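Local coordinates for protein isoaspartyl dipeptidase (Fervidobacterium islandicum, PDB 7CF6) that probably hydrolyses isoaspartyl (beta-aspartyl) dipeptides as a zinc-dependent M38 metallopeptidase, and is captured here with the dipeptide beta-Asp-Leu, at residues D63-I68 against V98-T103; G159-S164 against G194-H199. All coordinates share one frame; numbering follows the deposited sequence.

How the contacts relate
Contacts 1 and 2 show how a TIM-barrel enzyme builds one active site from separate parallel strand pairs. Each contact joins two strands of a beta-alpha-beta unit. The two follow one another along the chain, reach the same sheet and have centres about 11 Å apart. Contact 1 supplies two histidines to one zinc; contact 2 supplies a carboxylate that also reaches this zinc, and a histidine for the second zinc. Their first shells touch there: H67 NE2 lies 3.4 Å from E160 OE2, and H65 NE2 lies 3.3 Å from E160 OE1. The bound beta-Asp-Leu touches residues of both contacts, so metals and ligand lie where the two strand pairs converge.

Contact 1. Residues D63-I68 against V98-T103. With ZN (zinc ion), chain R; FWO ((2S)-2-[[(3S)-3-azanyl-4-oxidanyl-4-oxidanylidene-butanoyl]amino]-4-methyl-pentanoic acid), chain P.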
loop_
_atom_site.group_PDB
_atom_site.type_symbol
_atom_site.label_atom_id
_atom_site.label_comp_id
_atom_site.label_asym_id
_atom_site.label_seq_id
_atom_site.Cartn_x
_atom_site.Cartn_y
_atom_site.Cartn_z
ATOM N N ASP B 63 -24.546 -30.153 10.118
ATOM C CA ASP B 63 -24.795 -28.916 10.909
ATOM C C ASP B 63 -24.171 -27.758 10.146
ATOM O O ASP B 63 -22.947 -27.683 10.094
ATOM C CB ASP B 63 -24.183 -29.053 12.294
ATOM C CG ASP B 63 -24.701 -28.069 13.320
ATOM O OD1 ASP B 63 -25.331 -27.078 12.927
ATOM O OD2 ASP B 63 -24.473 -28.309 14.511
ATOM N N PRO B 64 -24.968 -26.898 9.459
ATOM C CA PRO B 64 -24.438 -25.895 8.530
ATOM C C PRO B 64 -24.010 -24.530 9.102
ATOM O O PRO B 64 -23.723 -23.616 8.349
ATOM C CB PRO B 64 -25.606 -25.669 7.554
ATOM C CG PRO B 64 -26.691 -26.634 7.968
ATOM C CD PRO B 64 -26.432 -26.935 9.421
ATOM N N HIS B 65 -23.935 -24.390 10.418
ATOM C CA HIS B 65 -23.733 -23.061 11.055
ATOM C C HIS B 65 -23.161 -23.272 12.457
ATOM O O HIS B 65 -23.976 -23.459 13.380
ATOM C CB HIS B 65 -25.062 -22.266 11.046
ATOM C CG HIS B 65 -24.908 -20.797 11.232
ATOM N ND1 HIS B 65 -25.182 -19.894 10.220
ATOM C CD2 HIS B 65 -24.480 -20.081 12.294
ATOM C CE1 HIS B 65 -24.932 -18.676 10.655
ATOM N NE2 HIS B 65 -24.490 -18.767 11.925
ATOM N N VAL B 66 -21.826 -23.262 12.583
ATOM C CA VAL B 66 -21.073 -23.541 13.843
ATOM C C VAL B 66 -19.862 -22.600 13.946
ATOM O O VAL B 66 -19.128 -22.427 12.949
ATOM C CB VAL B 66 -20.668 -25.021 13.918
ATOM C CG1 VAL B 66 -20.119 -25.408 15.282
ATOM C CG2 VAL B 66 -21.836 -25.920 13.564
ATOM N N HIS B 67 -19.682 -21.995 15.125
ATOM C CA HIS B 67 -18.519 -21.145 15.493
ATOM C C HIS B 67 -17.406 -22.034 16.051
ATOM O O HIS B 67 -17.158 -21.992 17.254
ATOM C CB HIS B 67 -18.978 -20.059 16.466
ATOM C CG HIS B 67 -19.897 -19.105 15.792
ATOM N ND1 HIS B 67 -19.422 -17.999 15.104
ATOM C CD2 HIS B 67 -21.235 -19.136 15.624
ATOM C CE1 HIS B 67 -20.435 -17.369 14.564
ATOM N NE2 HIS B 67 -21.563 -18.058 14.861
ATOM N N ILE B 68 -16.776 -22.831 15.188
ATOM C CA ILE B 68 -15.863 -23.938 15.610
ATOM C C ILE B 68 -14.660 -23.363 16.380
ATOM O O ILE B 68 -14.058 -24.101 17.172
ATOM C CB ILE B 68 -15.438 -24.781 14.389
ATOM C CG1 ILE B 68 -14.760 -23.941 13.295
ATOM C CG2 ILE B 68 -16.634 -25.550 13.857
ATOM C CD1 ILE B 68 -14.045 -24.756 12.234
ATOM N N VAL B 98 -20.086 -26.866 9.042
ATOM C CA VAL B 98 -19.590 -25.698 8.262
ATOM C C VAL B 98 -19.379 -24.563 9.265
ATOM O O VAL B 98 -20.406 -24.140 9.873
ATOM C CB VAL B 98 -20.609 -25.303 7.173
ATOM C CG1 VAL B 98 -20.002 -24.388 6.119
ATOM C CG2 VAL B 98 -21.241 -26.531 6.525
ATOM N N GLY B 99 -18.133 -24.090 9.438
ATOM C CA GLY B 99 -17.790 -23.064 10.451
ATOM C C GLY B 99 -17.824 -21.656 9.885
ATOM O O GLY B 99 -17.461 -21.517 8.711
ATOM N N CYS B 100 -18.241 -20.652 10.670
ATOM C CA CYS B 100 -18.315 -19.213 10.261
ATOM C C CYS B 100 -17.776 -18.302 11.384
ATOM O O CYS B 100 -17.700 -18.746 12.545
ATOM C CB CYS B 100 -19.743 -18.796 9.873
ATOM S SG CYS B 100 -21.022 -19.245 11.082
ATOM N N LEU B 101 -17.435 -17.055 11.050
ATOM C CA LEU B 101 -17.220 -15.948 12.028
ATOM C C LEU B 101 -18.522 -15.153 12.253
ATOM O O LEU B 101 -19.498 -15.313 11.518
ATOM C CB LEU B 101 -16.087 -15.038 11.539
ATOM C CG LEU B 101 -14.712 -15.710 11.457
ATOM C CD1 LEU B 101 -13.596 -14.686 11.356
ATOM C CD2 LEU B 101 -14.479 -16.639 12.638
ATOM N N GLY B 102 -18.548 -14.339 13.299
ATOM C CA GLY B 102 -19.740 -13.576 13.696
ATOM C C GLY B 102 -19.415 -12.121 14.006
ATOM O O GLY B 102 -18.758 -11.449 13.188
ATOM N N THR B 103 -19.890 -11.633 15.151
ATOM C CA THR B 103 -19.816 -10.204 15.547
ATOM C C THR B 103 -18.348 -9.753 15.563
ATOM O O THR B 103 -18.060 -8.724 14.883
ATOM C CB THR B 103 -20.516 -10.020 16.890
ATOM O OG1 THR B 103 -21.800 -10.630 16.714
ATOM C CG2 THR B 103 -20.587 -8.570 17.303
HETATM ZN ZN ZN R . -23.972 -17.688 14.295
HETATM C C10 FWO P . -27.965 -14.545 17.971
HETATM C C13 FWO P . -24.033 -14.189 17.773
HETATM C C15 FWO P . -28.815 -13.285 17.757
HETATM C C17 FWO P . -21.589 -14.863 17.436
HETATM O O01 FWO P . -29.631 -13.221 16.759
HETATM O O02 FWO P . -25.518 -15.639 16.618
HETATM O O03 FWO P . -28.716 -12.324 18.592
HETATM O O04 FWO P . -21.532 -15.856 18.223
HETATM O O05 FWO P . -20.523 -14.188 17.248
HETATM N N06 FWO P . -26.551 -14.165 18.129
HETATM N N07 FWO P . -23.395 -15.434 15.723
HETATM C C08 FWO P . -28.454 -15.247 19.251
HETATM C C09 FWO P . -29.967 -15.164 19.551
HETATM C C11 FWO P . -30.241 -15.092 21.063
HETATM C C12 FWO P . -30.640 -16.397 18.928
HETATM C C14 FWO P . -25.413 -14.759 17.421
HETATM C C16 FWO P . -22.929 -14.460 16.724
#
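A single thiol, that of C100, lies against the faces of two zinc-binding histidines, H65 and H67. SG is 3.8 Å from the centroid of the H65 ring and 4.2 Å from that of the H67 ring, offset toward the rim in both cases. A chi1 of 50° sets it between the backbone N and the carbonyl carbon of C100, where it can meet both imidazoles. On the opposite face of H67 lies the carboxylate end of the bound dipeptide, so this ring is held between sulfur and ligand.

Both rings turn an edge to the same zinc ion, which lies in their planes. H67 NE2 approaches it to 2.5 Å and H65 NE2 to a longer 2.7 Å, while ND1 of H65 meets the side chain of N197. With CG of H65 anti to the backbone N (chi1 -161°), the ring reaches out so that NE2 meets the zinc.

Behind the metal, the backbones pair in parallel. V98 N donates to D63 O at 3.2 Å, V66 N to V98 O, and C100 N to V66 O at 3.0 Å; the last bond fixes the residue that carries the thiol. Beside this ladder the CB and CG2 of V98 pack on the backbone of P64. Farther along 98-103, T103 N makes a weak 3.4 Å bond to FWO O05.

D289 and E160 complete the site of this zinc. The H-V-H sequence at the end of the first barrel strand is the HxH signature of the amidohydrolase superfamily, placed here beside the neighbouring strand 94-99.

Contact 2. Residues G159-S164 against G194-H199; sequences GEIAIS and GIVNFH. With ZN (zinc ion), chain Q; ZN (zinc ion), chain R; FWO ((2S)-2-[[(3S)-3-azanyl-4-oxidanyl-4-oxidanylidene-butanoyl]amino]-4-methyl-pentanoic acid), chain P.
E160 and H199, from adjacent strands, meet at a zinc ion. E160 OE1 binds it at 2.3 Å and H199 ND1 at 1.9 Å. The second carboxylate oxygen, E160 OE2, binds the other zinc at 2.6 Å, so this one side chain bridges the binuclear centre. OE2 also accepts a hydrogen bond of 2.9 Å from FWO N07, the amino group of the dipeptide, and thus ties ligand to metal.

Carboxylate and imidazole stand almost perpendicular, their planes 88° apart. E160 follows a cis peptide bond; its CG sits between the backbone N and the carbonyl carbon (chi1 44°), and beyond it the chain runs extended to the metals. With CG of H199 anti to its backbone N, the imidazole brings ND1 to the zinc and its edge near FWO O01. In the second shell D165 accepts a hydrogen bond from the far nitrogen, NE2, and Y134 stacks on the ring, so rotation of the imidazole is restrained.

The strand ladder sets these residues in place. I161 N donates to N197 O, and I161 O in turn receives H199 N at 2.8 Å. I163 N then reaches H199 O at 3.0 Å in a nearly straight bond of 170°. Away from the metals, I163 CD1 touches F198 CD1 at 3.7 Å, and V196 CG1, from the same strand as F198, lies over one face of the F198 ring, toward its rim.

That apolar side faces the outer layer of the barrel: I163 and V196 pack on helix 173-190, which connects the two strands, while I163 and F198 meet L210 of helix 208-216. Strand 224-227 continues the sheet beyond 195-200.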
loop_
_atom_site.group_PDB
_atom_site.type_symbol
_atom_site.label_atom_id
_atom_site.label_comp_id
_atom_site.label_asym_id
_atom_site.label_seq_id
_atom_site.Cartn_x
_atom_site.Cartn_y
_atom_site.Cartn_z
ATOM N N GLY B 159 -19.855 -15.244 4.881
ATOM C CA GLY B 159 -20.851 -15.007 5.932
ATOM C C GLY B 159 -20.241 -14.969 7.328
ATOM O O GLY B 159 -19.031 -14.987 7.485
ATOM N N GLU B 160 -21.103 -14.876 8.345
ATOM C CA GLU B 160 -22.516 -14.574 8.159
ATOM C C GLU B 160 -22.649 -13.046 8.055
ATOM O O GLU B 160 -22.227 -12.384 9.018
ATOM C CB GLU B 160 -23.349 -15.185 9.285
ATOM C CG GLU B 160 -22.746 -14.998 10.662
ATOM C CD GLU B 160 -23.593 -15.438 11.840
ATOM O OE1 GLU B 160 -24.841 -15.463 11.711
ATOM O OE2 GLU B 160 -22.998 -15.727 12.902
ATOM N N ILE B 161 -23.118 -12.520 6.909
ATOM C CA ILE B 161 -23.291 -11.055 6.665
ATOM C C ILE B 161 -24.463 -10.560 7.511
ATOM O O ILE B 161 -25.553 -11.168 7.445
ATOM C CB ILE B 161 -23.512 -10.741 5.178
ATOM C CG1 ILE B 161 -22.321 -11.194 4.323
ATOM C CG2 ILE B 161 -23.828 -9.265 4.982
ATOM C CD1 ILE B 161 -20.947 -10.779 4.844
ATOM N N ALA B 162 -24.234 -9.504 8.289
ATOM C CA ALA B 162 -25.217 -8.943 9.239
ATOM C C ALA B 162 -26.104 -7.907 8.524
ATOM O O ALA B 162 -25.576 -6.849 8.019
ATOM C CB ALA B 162 -24.488 -8.356 10.416
ATOM N N ILE B 163 -27.402 -8.208 8.453
ATOM C CA ILE B 163 -28.428 -7.292 7.889
ATOM C C ILE B 163 -29.594 -7.231 8.869
ATOM O O ILE B 163 -29.908 -8.273 9.464
ATOM C CB ILE B 163 -28.874 -7.765 6.500
ATOM C CG1 ILE B 163 -29.570 -9.123 6.581
ATOM C CG2 ILE B 163 -27.696 -7.775 5.545
ATOM C CD1 ILE B 163 -30.278 -9.520 5.313
ATOM N N SER B 164 -30.226 -6.067 9.004
ATOM C CA SER B 164 -31.374 -5.856 9.919
ATOM C C SER B 164 -30.939 -6.199 11.346
ATOM O O SER B 164 -31.673 -6.976 12.031
ATOM C CB SER B 164 -32.598 -6.671 9.515
ATOM O OG SER B 164 -33.156 -6.182 8.312
ATOM N N GLY B 194 -20.976 -21.515 -3.658
ATOM C CA GLY B 194 -20.872 -20.043 -3.652
ATOM C C GLY B 194 -21.947 -19.396 -2.791
ATOM O O GLY B 194 -22.451 -18.352 -3.198
ATOM N N ILE B 195 -22.235 -19.937 -1.601
ATOM C CA ILE B 195 -23.340 -19.466 -0.719
ATOM C C ILE B 195 -22.981 -18.152 -0.032
ATOM O O ILE B 195 -21.827 -17.990 0.362
ATOM C CB ILE B 195 -23.682 -20.534 0.324
ATOM C CG1 ILE B 195 -24.060 -21.864 -0.339
ATOM C CG2 ILE B 195 -24.764 -20.024 1.270
ATOM C CD1 ILE B 195 -25.031 -21.743 -1.518
ATOM N N VAL B 196 -23.981 -17.281 0.145
ATOM C CA VAL B 196 -23.937 -16.093 1.055
ATOM C C VAL B 196 -24.854 -16.362 2.252
ATOM O O VAL B 196 -26.073 -16.302 2.106
ATOM C CB VAL B 196 -24.337 -14.794 0.332
ATOM C CG1 VAL B 196 -24.336 -13.594 1.275
ATOM C CG2 VAL B 196 -23.436 -14.546 -0.857
ATOM N N ASN B 197 -24.282 -16.657 3.401
ATOM C CA ASN B 197 -25.072 -16.902 4.624
ATOM C C ASN B 197 -25.447 -15.521 5.130
ATOM O O ASN B 197 -24.567 -14.673 5.187
ATOM C CB ASN B 197 -24.281 -17.748 5.619
ATOM C CG ASN B 197 -25.123 -18.286 6.748
ATOM O OD1 ASN B 197 -26.168 -17.721 7.043
ATOM N ND2 ASN B 197 -24.672 -19.362 7.381
ATOM N N PHE B 198 -26.724 -15.277 5.376
ATOM C CA PHE B 198 -27.227 -13.991 5.916
ATOM C C PHE B 198 -27.596 -14.241 7.377
ATOM O O PHE B 198 -28.406 -15.164 7.655
ATOM C CB PHE B 198 -28.404 -13.457 5.089
ATOM C CG PHE B 198 -28.034 -12.841 3.761
ATOM C CD1 PHE B 198 -27.596 -11.532 3.682
ATOM C CD2 PHE B 198 -28.123 -13.571 2.581
ATOM C CE1 PHE B 198 -27.254 -10.968 2.459
ATOM C CE2 PHE B 198 -27.787 -13.006 1.356
ATOM C CZ PHE B 198 -27.344 -11.704 1.298
ATOM N N HIS B 199 -26.963 -13.480 8.274
ATOM C CA HIS B 199 -27.400 -13.287 9.681
ATOM C C HIS B 199 -28.391 -12.139 9.736
ATOM O O HIS B 199 -27.972 -11.003 9.508
ATOM C CB HIS B 199 -26.252 -12.923 10.607
ATOM C CG HIS B 199 -26.740 -12.468 11.938
ATOM N ND1 HIS B 199 -27.117 -13.354 12.920
ATOM C CD2 HIS B 199 -26.923 -11.231 12.443
ATOM C CE1 HIS B 199 -27.494 -12.679 13.985
ATOM N NE2 HIS B 199 -27.384 -11.376 13.722
HETATM ZN ZN ZN Q . -26.088 -14.872 13.549
HETATM ZN ZN ZN R . -23.972 -17.688 14.295
HETATM C C10 FWO P . -27.965 -14.545 17.971
HETATM C C13 FWO P . -24.033 -14.189 17.773
HETATM C C15 FWO P . -28.815 -13.285 17.757
HETATM C C17 FWO P . -21.589 -14.863 17.436
HETATM O O01 FWO P . -29.631 -13.221 16.759
HETATM O O02 FWO P . -25.518 -15.639 16.618
HETATM O O03 FWO P . -28.716 -12.324 18.592
HETATM O O04 FWO P . -21.532 -15.856 18.223
HETATM O O05 FWO P . -20.523 -14.188 17.248
HETATM N N06 FWO P . -26.551 -14.165 18.129
HETATM N N07 FWO P . -23.395 -15.434 15.723
HETATM C C08 FWO P . -28.454 -15.247 19.251
HETATM C C09 FWO P . -29.967 -15.164 19.551
HETATM C C11 FWO P . -30.241 -15.092 21.063
HETATM C C12 FWO P . -30.640 -16.397 18.928
HETATM C C14 FWO P . -25.413 -14.759 17.421
HETATM C C16 FWO P . -22.929 -14.460 16.724
#